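Local coordinates for xylanase and alpha-amylase inhibitor protein (Scadoxus multiflorus, PDB 3MU7) that inhibits xylanases and alpha-amylases and has the TIM-barrel fold of glycoside hydrolase family 18, at residues I32-T37 and D122-H127; P240-Q243 and K247-G250; A20-G25 and K61-K66; Y95-F100 and S141-S146. One frame throughout, in Å; residues are numbered along the deposited sequence.

Contact 1: I32-T37 and D122-H127; sequences IGFLNT and DFHIEH
Phe34 turns the edge of its ring at CE1 onto one face of the His124 imidazole, in an edge-to-face pair with centroids 5.1 Å apart and planes at 64°. The touch is narrow: Phe34 CE1 lies 3.8 Å from His124 CG and stands above the rim of the imidazole rather than over its middle. His124 offers this face because its CG is anti to the backbone N (chi1 -166°). Gly33 has no side chain, which leaves room for the Phe34 ring beside it. The two backbones stay well apart, 8.6 Å from Phe34 CA to His124 CA, since strand 69-76 runs between their strands, and both rings rest on its Ser73 inside the barrel. The peptide bond between Gly33 and Phe34 is cis, and non-proline cis peptides in the barrel strands are a familiar feature of family 18. Asp122, His124 and, just past the strand, Glu126 probably fall at the positions of the family's DxDxE signature, with a histidine where active chitinases have the second aspartate. Further out, Tyr8 sets the imidazole: its hydroxyl is hydrogen-bonded to both His124 ND1 and Asp122 OD2, and its ring meets His124 at nearly a right angle. Asp122 is gripped in turn by Ser73 at OD2 and by Thr153 and Trp178 at OD1, so both oxygens of this buried carboxylate are satisfied. Glu126 OE1 is hydrogen-bonded to Gln180 NE2.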
# COMPACT_ATOMS: atom_id res chain seq x y z
N ILE A 32 4.64 0.82 -5.03
CA ILE A 32 6.05 0.42 -5.07
C ILE A 32 6.58 0.27 -3.65
O ILE A 32 6.56 1.24 -2.88
CB ILE A 32 6.90 1.45 -5.83
CG1 ILE A 32 6.42 1.63 -7.28
CG2 ILE A 32 8.38 1.04 -5.79
CD1 ILE A 32 6.97 2.88 -7.94
N GLY A 33 7.03 -0.93 -3.29
CA GLY A 33 7.61 -1.15 -1.96
C GLY A 33 9.07 -1.56 -2.08
O GLY A 33 9.39 -2.36 -2.96
N PHE A 34 9.97 -1.05 -1.24
CA PHE A 34 9.71 -0.18 -0.09
C PHE A 34 10.87 0.76 0.15
O PHE A 34 12.03 0.42 -0.13
CB PHE A 34 9.55 -1.00 1.20
CG PHE A 34 8.34 -1.88 1.20
CD1 PHE A 34 7.11 -1.37 1.57
CD2 PHE A 34 8.43 -3.20 0.77
CE1 PHE A 34 5.97 -2.17 1.53
CE2 PHE A 34 7.31 -4.00 0.72
CZ PHE A 34 6.07 -3.49 1.10
N LEU A 35 10.58 1.94 0.69
CA LEU A 35 11.60 2.73 1.36
C LEU A 35 11.68 2.13 2.77
O LEU A 35 10.91 2.50 3.66
CB LEU A 35 11.24 4.21 1.41
CG LEU A 35 12.38 5.12 1.87
CD1 LEU A 35 13.32 5.43 0.71
CD2 LEU A 35 11.87 6.41 2.49
N ASN A 36 12.58 1.16 2.93
CA ASN A 36 12.63 0.35 4.14
C ASN A 36 13.71 0.76 5.14
O ASN A 36 13.89 0.10 6.16
CB ASN A 36 12.79 -1.12 3.78
CG ASN A 36 14.21 -1.46 3.38
OD1 ASN A 36 14.94 -0.62 2.86
ND2 ASN A 36 14.62 -2.70 3.65
N THR A 37 14.41 1.84 4.82
CA THR A 37 15.51 2.33 5.65
C THR A 37 15.34 3.82 5.84
O THR A 37 15.32 4.58 4.87
CB THR A 37 16.86 2.05 4.97
OG1 THR A 37 16.96 0.65 4.69
CG2 THR A 37 18.02 2.46 5.87
N ASP A 122 2.31 5.46 0.84
CA ASP A 122 1.65 4.39 1.57
C ASP A 122 2.44 4.07 2.84
O ASP A 122 3.64 3.81 2.79
CB ASP A 122 1.58 3.16 0.67
CG ASP A 122 1.02 1.94 1.36
OD1 ASP A 122 -0.16 1.98 1.76
OD2 ASP A 122 1.75 0.94 1.48
N PHE A 123 1.76 4.11 3.99
CA PHE A 123 2.37 3.82 5.29
C PHE A 123 2.23 2.32 5.57
O PHE A 123 1.18 1.87 6.06
CB PHE A 123 1.65 4.58 6.41
CG PHE A 123 2.03 6.04 6.54
CD1 PHE A 123 2.27 6.58 7.80
CD2 PHE A 123 2.09 6.89 5.43
CE1 PHE A 123 2.58 7.94 7.96
CE2 PHE A 123 2.40 8.25 5.59
CZ PHE A 123 2.64 8.77 6.86
N HIS A 124 3.26 1.55 5.28
CA HIS A 124 3.26 0.10 5.56
C HIS A 124 4.16 -0.14 6.79
O HIS A 124 5.17 -0.85 6.74
CB HIS A 124 3.74 -0.68 4.33
CG HIS A 124 3.48 -2.16 4.38
ND1 HIS A 124 2.63 -2.78 3.49
CD2 HIS A 124 3.97 -3.14 5.17
CE1 HIS A 124 2.60 -4.07 3.74
NE2 HIS A 124 3.41 -4.32 4.76
N ILE A 125 3.77 0.48 7.90
CA ILE A 125 4.56 0.46 9.13
C ILE A 125 4.20 -0.78 9.93
O ILE A 125 3.09 -0.89 10.46
CB ILE A 125 4.35 1.75 9.95
CG1 ILE A 125 4.60 3.00 9.10
CG2 ILE A 125 5.20 1.72 11.22
CD1 ILE A 125 5.94 3.03 8.34
N GLU A 126 5.15 -1.70 10.02
CA GLU A 126 4.91 -3.02 10.58
C GLU A 126 5.55 -3.22 11.95
O GLU A 126 5.33 -4.24 12.60
CB GLU A 126 5.38 -4.10 9.59
CG GLU A 126 4.86 -5.51 9.87
CD GLU A 126 3.33 -5.67 9.65
OE1 GLU A 126 2.84 -5.37 8.51
OE2 GLU A 126 2.67 -6.09 10.57
N HIS A 127 6.35 -2.26 12.41
CA HIS A 127 6.98 -2.30 13.72
C HIS A 127 7.28 -0.88 14.15
O HIS A 127 7.40 -0.00 13.36
CB HIS A 127 8.26 -3.16 13.70
CG HIS A 127 9.36 -2.56 12.88
ND1 HIS A 127 9.75 -3.08 11.69
CD2 HIS A 127 10.13 -1.49 13.11
CE1 HIS A 127 10.75 -2.37 11.22
NE2 HIS A 127 10.97 -1.37 12.03

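Contact 2: P240-Q243 and K247-G250; sequences PNAQ and KFGG
The Phe248 ring lies between the end of helix 231-242 and its own strand: Ala242 and Gln243 pack on one side of its plane, and the backbone N of Gly250 sits over the centre of the other face. On the helix side the ring is shared between two neighbours. Ala242 CB touches the CD1 flank at 3.7 Å, while Gln243 CG lies against the CE2 flank at 3.8 Å. Gln243 runs alongside Phe248, pointing the same way, with its amide plane turned 61° from the ring. The ring reaches the helix because Phe248 CG is anti to the backbone N (chi1 175°), and at its base Phe248 CB comes within 3.2 Å of Ala242 O. This is the tight turn from helix to strand in a beta-alpha-beta unit of the TIM barrel, made of strand 213-218, helix 231-242 and strand 248-254. With an alanine here instead of Phe248, Ala242 CB and the Gln243 chain would probably lose their aromatic partner and a gap would open between strand and helix. Trp201 of helix 195-207 touches both Ala242 and Phe248. Gly250 follows at a phi of 134°, which a residue with a side chain would hardly adopt, and its backbone is hydrogen-bonded to that of Leu215 in strand 213-218.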
# COMPACT_ATOMS: atom_id res chain seq x y z
N PRO A 240 -20.60 -9.66 -1.25
CA PRO A 240 -21.97 -9.22 -0.97
C PRO A 240 -22.05 -8.40 0.33
O PRO A 240 -22.62 -7.38 0.29
CB PRO A 240 -22.76 -10.54 -0.86
CG PRO A 240 -21.98 -11.49 -1.74
CD PRO A 240 -20.53 -11.12 -1.44
N ASN A 241 -21.42 -8.82 1.39
CA ASN A 241 -21.45 -8.02 2.62
C ASN A 241 -20.55 -6.77 2.51
O ASN A 241 -20.96 -5.73 2.85
CB ASN A 241 -21.07 -8.88 3.80
CG ASN A 241 -21.53 -8.32 5.12
OD1 ASN A 241 -21.98 -7.23 5.18
ND2 ASN A 241 -21.55 -9.16 6.14
N ALA A 242 -19.35 -6.93 1.99
CA ALA A 242 -18.46 -5.78 1.86
C ALA A 242 -19.05 -4.66 1.05
O ALA A 242 -18.92 -3.54 1.38
CB ALA A 242 -17.13 -6.22 1.26
N GLN A 243 -19.70 -5.00 -0.04
CA GLN A 243 -20.33 -4.00 -0.91
C GLN A 243 -21.48 -3.24 -0.24
O GLN A 243 -21.90 -2.20 -0.75
CB GLN A 243 -20.79 -4.63 -2.23
CG GLN A 243 -19.66 -4.85 -3.22
CD GLN A 243 -19.97 -5.89 -4.28
OE1 GLN A 243 -21.13 -6.28 -4.49
NE2 GLN A 243 -18.94 -6.35 -4.97
N LYS A 247 -17.95 2.49 2.75
CA LYS A 247 -16.50 2.63 2.74
C LYS A 247 -15.78 1.59 1.89
O LYS A 247 -14.56 1.63 1.79
CB LYS A 247 -15.94 2.56 4.17
CG LYS A 247 -16.22 3.76 5.04
CD LYS A 247 -15.46 3.60 6.34
CE LYS A 247 -15.96 4.54 7.40
NZ LYS A 247 -15.61 3.99 8.73
N PHE A 248 -16.50 0.65 1.29
CA PHE A 248 -15.85 -0.42 0.53
C PHE A 248 -15.06 0.16 -0.64
O PHE A 248 -15.63 0.77 -1.54
CB PHE A 248 -16.87 -1.42 0.02
CG PHE A 248 -16.29 -2.49 -0.86
CD1 PHE A 248 -15.41 -3.43 -0.35
CD2 PHE A 248 -16.63 -2.55 -2.21
CE1 PHE A 248 -14.87 -4.42 -1.16
CE2 PHE A 248 -16.09 -3.54 -3.03
CZ PHE A 248 -15.21 -4.48 -2.51
N GLY A 249 -13.74 -0.03 -0.61
CA GLY A 249 -12.88 0.52 -1.66
C GLY A 249 -12.56 -0.47 -2.76
O GLY A 249 -12.33 -0.09 -3.91
N GLY A 250 -12.55 -1.76 -2.42
CA GLY A 250 -12.09 -2.80 -3.32
C GLY A 250 -11.18 -3.75 -2.57
O GLY A 250 -11.31 -3.92 -1.35

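Contact 3: A20-G25 and K61-K66; sequences ATCDSG and KHCQSK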
# COMPACT_ATOMS: atom_id res chain seq x y z
N ALA A 20 4.50 -3.38 -17.38
CA ALA A 20 3.65 -4.51 -17.77
C ALA A 20 2.57 -4.80 -16.73
O ALA A 20 1.46 -5.20 -17.07
CB ALA A 20 4.49 -5.75 -18.03
N THR A 21 2.89 -4.56 -15.46
CA THR A 21 1.92 -4.70 -14.39
C THR A 21 0.75 -3.75 -14.64
O THR A 21 -0.42 -4.14 -14.61
CB THR A 21 2.61 -4.44 -13.03
OG1 THR A 21 3.55 -5.49 -12.81
CG2 THR A 21 1.62 -4.42 -11.88
N CYS A 22 1.06 -2.50 -14.96
CA CYS A 22 0.03 -1.53 -15.29
C CYS A 22 -0.74 -1.89 -16.54
O CYS A 22 -1.95 -1.70 -16.60
CB CYS A 22 0.64 -0.14 -15.39
SG CYS A 22 1.19 0.38 -13.77
N ASP A 23 -0.04 -2.44 -17.54
CA ASP A 23 -0.67 -2.85 -18.80
C ASP A 23 -1.68 -3.98 -18.67
O ASP A 23 -2.49 -4.19 -19.57
CB ASP A 23 0.40 -3.22 -19.84
CG ASP A 23 1.08 -2.02 -20.43
OD1 ASP A 23 0.51 -0.91 -20.36
OD2 ASP A 23 2.18 -2.20 -20.99
N SER A 24 -1.65 -4.71 -17.56
CA SER A 24 -2.64 -5.75 -17.33
C SER A 24 -4.06 -5.18 -17.32
O SER A 24 -5.01 -5.88 -17.65
CB SER A 24 -2.38 -6.46 -16.00
OG SER A 24 -2.77 -5.66 -14.91
N GLY A 25 -4.20 -3.92 -16.93
CA GLY A 25 -5.51 -3.29 -16.79
C GLY A 25 -6.27 -3.76 -15.57
O GLY A 25 -7.46 -3.45 -15.42
N LYS A 61 5.54 6.81 -15.33
CA LYS A 61 4.82 7.69 -16.23
C LYS A 61 3.87 6.91 -17.14
O LYS A 61 2.75 7.34 -17.39
CB LYS A 61 5.78 8.55 -17.06
CG LYS A 61 6.55 9.56 -16.24
CD LYS A 61 7.59 10.25 -17.12
CE LYS A 61 8.44 11.22 -16.32
NZ LYS A 61 9.45 11.88 -17.20
N HIS A 62 4.32 5.76 -17.61
CA HIS A 62 3.46 4.92 -18.43
C HIS A 62 2.22 4.48 -17.64
O HIS A 62 1.09 4.57 -18.12
CB HIS A 62 4.19 3.70 -18.97
CG HIS A 62 3.29 2.78 -19.73
ND1 HIS A 62 2.78 3.12 -20.97
CD2 HIS A 62 2.76 1.58 -19.43
CE1 HIS A 62 2.00 2.15 -21.41
NE2 HIS A 62 1.97 1.20 -20.49
N CYS A 63 2.43 4.00 -16.41
CA CYS A 63 1.34 3.64 -15.51
C CYS A 63 0.34 4.79 -15.37
O CYS A 63 -0.87 4.59 -15.51
CB CYS A 63 1.89 3.27 -14.15
SG CYS A 63 2.72 1.66 -14.12
N GLN A 64 0.85 5.98 -15.09
CA GLN A 64 0.00 7.14 -14.88
C GLN A 64 -0.77 7.52 -16.14
O GLN A 64 -1.92 7.93 -16.07
CB GLN A 64 0.83 8.31 -14.36
CG GLN A 64 1.35 8.05 -12.95
CD GLN A 64 2.39 9.05 -12.51
OE1 GLN A 64 3.17 9.56 -13.31
NE2 GLN A 64 2.43 9.32 -11.21
N SER A 65 -0.13 7.35 -17.30
CA SER A 65 -0.80 7.61 -18.58
C SER A 65 -1.96 6.64 -18.82
O SER A 65 -2.87 6.93 -19.60
CB SER A 65 0.21 7.56 -19.74
OG SER A 65 0.50 6.23 -20.13
N LYS A 66 -1.92 5.50 -18.14
CA LYS A 66 -2.99 4.50 -18.21
C LYS A 66 -3.98 4.65 -17.04
O LYS A 66 -4.77 3.74 -16.77
CB LYS A 66 -2.41 3.07 -18.20
CG LYS A 66 -1.47 2.74 -19.37
CD LYS A 66 -2.20 2.67 -20.70
CE LYS A 66 -2.97 1.37 -20.88
NZ LYS A 66 -2.08 0.21 -21.15
O HOH W 1 -2.73 -2.58 -21.76
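Cys22 and Cys63 each hold SG anti to the carbonyl carbon, beside the backbone N (chi1 -67° and -73°), and the two SG atoms join at 2.0 Å in a right-handed disulfide with chi3 of 93°. Beside this buried link, Lys66 CG lies over one face of the His62 ring, and the bends at chi2, chi3 and chi4 beyond it curl NZ back toward Asp23. Asp23 OD1 thus takes two donors. His62 NE2 gives it a short, nearly straight bond of 2.6 Å, in the ring plane and on the syn side of a carboxylate that stands almost perpendicular to the imidazole. Lys66 NZ reaches the same Asp23 OD1 from above the carboxylate plane, a salt bridge of 2.9 Å. With two donors on one oxygen, Asp23 is likely to stay ionised. Water 1 extends the cluster, donating to Asp23 O at 2.7 Å and accepting from Lys66 NZ at 2.9 Å. The disulfide and the polar cluster clamp the C-terminal ends of helices 18-23 and 56-65, on the outside of the barrel; Cys63 also packs on Leu18, His62 on Glu19, and Cys22 on Val68, just ahead of strand 69-76.

Contact 4: Y95-F100 and S141-S146; sequences YLHKNF and SSFRLS
His97 stacks on Phe143 where helix 86-101 meets helix 133-144, while the residues on the other sides of the first helix serve different neighbours. Tyr95 packs on Leu35 and Pro44, and its carbonyl O accepts from both Asn99 N and Asn99 ND2, the latter at 3.1 Å. Leu96 turns inward to Leu35, Leu72 and Ile74 of the barrel strands. His97 then reaches outward, its CG anti to the backbone N (chi1 -166°), and lays its ring over that of Phe143 in an offset stack with centroids 4.0 Å apart and planes only 13° from parallel. The overlap is close, His97 CG lying 3.4 Å from Phe143 CD2. Phe143 adds a CH-pi contact: its CB sits 3.7 Å from the centroid of the His97 ring, over the same face. In the plane of the imidazole, water 2 lies 2.9 Å from His97 NE2 and donates to Phe143 O at 2.8 Å, bridging the ring edge to the end of the second helix. These are consecutive outer helices of the TIM barrel, with strand 120-125 between them in the chain, and the stack joins their surface-facing flanks. A serine at His97 would probably leave this face of Phe143 without its flat partner and water 2 without its ring nitrogen. From His97 to Phe100 the helix widens into a pi-type turn. Asn99 OD1 is hydrogen-bonded to Arg111 N, and Phe100 meets Phe113 edge-to-face and packs on Leu72.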
# COMPACT_ATOMS: atom_id res chain seq x y z
N TYR A 95 12.03 14.86 2.71
CA TYR A 95 12.67 13.99 1.74
C TYR A 95 11.65 13.42 0.74
O TYR A 95 11.87 13.46 -0.47
CB TYR A 95 13.40 12.86 2.47
CG TYR A 95 13.90 11.74 1.58
CD1 TYR A 95 15.10 11.87 0.86
CD2 TYR A 95 13.18 10.55 1.46
CE1 TYR A 95 15.55 10.83 0.04
CE2 TYR A 95 13.64 9.52 0.65
CZ TYR A 95 14.81 9.67 -0.05
OH TYR A 95 15.24 8.64 -0.85
N LEU A 96 10.54 12.89 1.26
CA LEU A 96 9.51 12.33 0.41
C LEU A 96 8.89 13.38 -0.49
O LEU A 96 8.67 13.15 -1.68
CB LEU A 96 8.42 11.66 1.25
CG LEU A 96 8.84 10.41 2.01
CD1 LEU A 96 7.73 10.01 2.97
CD2 LEU A 96 9.22 9.26 1.08
N HIS A 97 8.61 14.54 0.08
CA HIS A 97 7.99 15.62 -0.67
C HIS A 97 8.85 16.13 -1.81
O HIS A 97 8.38 16.21 -2.93
CB HIS A 97 7.64 16.76 0.28
CG HIS A 97 6.70 17.76 -0.30
ND1 HIS A 97 6.91 19.10 -0.15
CD2 HIS A 97 5.53 17.63 -0.96
CE1 HIS A 97 5.93 19.75 -0.72
NE2 HIS A 97 5.10 18.89 -1.26
N LYS A 98 10.09 16.44 -1.49
CA LYS A 98 11.00 17.00 -2.48
C LYS A 98 11.36 16.01 -3.58
O LYS A 98 11.48 16.38 -4.74
CB LYS A 98 12.28 17.50 -1.82
CG LYS A 98 12.10 18.77 -0.99
CD LYS A 98 13.45 19.29 -0.52
CE LYS A 98 13.32 20.65 0.14
NZ LYS A 98 14.65 21.23 0.49
N ASN A 99 11.53 14.74 -3.21
CA ASN A 99 12.06 13.76 -4.15
C ASN A 99 11.04 12.97 -4.95
O ASN A 99 11.36 12.48 -6.04
CB ASN A 99 13.02 12.82 -3.45
CG ASN A 99 14.34 13.48 -3.16
OD1 ASN A 99 15.12 13.74 -4.08
ND2 ASN A 99 14.60 13.78 -1.90
N PHE A 100 9.83 12.83 -4.42
CA PHE A 100 8.81 11.96 -5.01
C PHE A 100 7.49 12.65 -5.29
O PHE A 100 6.76 12.21 -6.17
CB PHE A 100 8.55 10.74 -4.12
CG PHE A 100 9.76 9.86 -3.90
CD1 PHE A 100 10.13 8.91 -4.84
CD2 PHE A 100 10.51 9.98 -2.73
CE1 PHE A 100 11.25 8.09 -4.63
CE2 PHE A 100 11.62 9.18 -2.51
CZ PHE A 100 11.99 8.23 -3.46
N SER A 141 0.48 15.74 5.21
CA SER A 141 -0.87 16.25 4.99
C SER A 141 -0.87 17.77 4.80
O SER A 141 -1.60 18.28 3.96
CB SER A 141 -1.79 15.82 6.13
OG SER A 141 -3.11 16.27 5.91
N SER A 142 -0.03 18.47 5.55
CA SER A 142 0.18 19.90 5.35
C SER A 142 0.64 20.19 3.92
O SER A 142 0.15 21.12 3.28
CB SER A 142 1.20 20.44 6.36
OG SER A 142 1.42 21.83 6.16
N PHE A 143 1.58 19.39 3.42
CA PHE A 143 2.06 19.52 2.05
C PHE A 143 0.95 19.24 1.02
O PHE A 143 0.91 19.88 -0.03
CB PHE A 143 3.25 18.59 1.79
CG PHE A 143 4.49 18.92 2.58
CD1 PHE A 143 4.73 20.22 3.05
CD2 PHE A 143 5.44 17.94 2.85
CE1 PHE A 143 5.88 20.51 3.77
CE2 PHE A 143 6.59 18.23 3.55
CZ PHE A 143 6.82 19.52 4.02
N ARG A 144 0.07 18.29 1.33
CA ARG A 144 -1.10 17.94 0.51
C ARG A 144 -2.00 19.17 0.29
O ARG A 144 -2.68 19.28 -0.74
CB ARG A 144 -1.88 16.81 1.21
CG ARG A 144 -3.05 16.16 0.47
CD ARG A 144 -3.43 14.79 1.10
NE ARG A 144 -3.81 14.87 2.52
CZ ARG A 144 -4.25 13.84 3.25
NH1 ARG A 144 -4.39 12.63 2.73
NH2 ARG A 144 -4.56 14.03 4.53
N LEU A 145 -1.96 20.10 1.25
CA LEU A 145 -2.78 21.30 1.28
C LEU A 145 -2.09 22.55 0.72
O LEU A 145 -2.72 23.60 0.60
CB LEU A 145 -3.21 21.60 2.72
CG LEU A 145 -4.25 20.70 3.38
CD1 LEU A 145 -4.21 20.88 4.89
CD2 LEU A 145 -5.65 21.00 2.85
N SER A 146 -0.80 22.44 0.41
CA SER A 146 0.01 23.61 0.06
C SER A 146 0.71 23.53 -1.29
O SER A 146 1.35 24.48 -1.73
CB SER A 146 1.05 23.88 1.15
OG SER A 146 1.90 22.77 1.34
O HOH W 2 2.40 19.15 -2.28

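How the contacts relate
From the N terminus, contact 3 opens first, on helix 18-23, and contact 1 opens on the next strand before contact 3 closes at 61-66, so the two cross. Contact 4 begins on helix 86-101 while contact 1 is still open; contact 1 closes at 122-127 and contact 4 at 141-146, a second crossing. Contacts 1 and 4 also touch, Leu35 CD2 lying 4.0 Å from Tyr95 CE2, where the outward side of strand 29-37 meets helix 86-101. Contact 2 comes later, in series, closing a very short helix-to-strand turn. Contact 1 spans strands inside the barrel, contacts 3 and 4 pair outer helices, and contact 2 joins a helix to strand 248-254 of the same sheet.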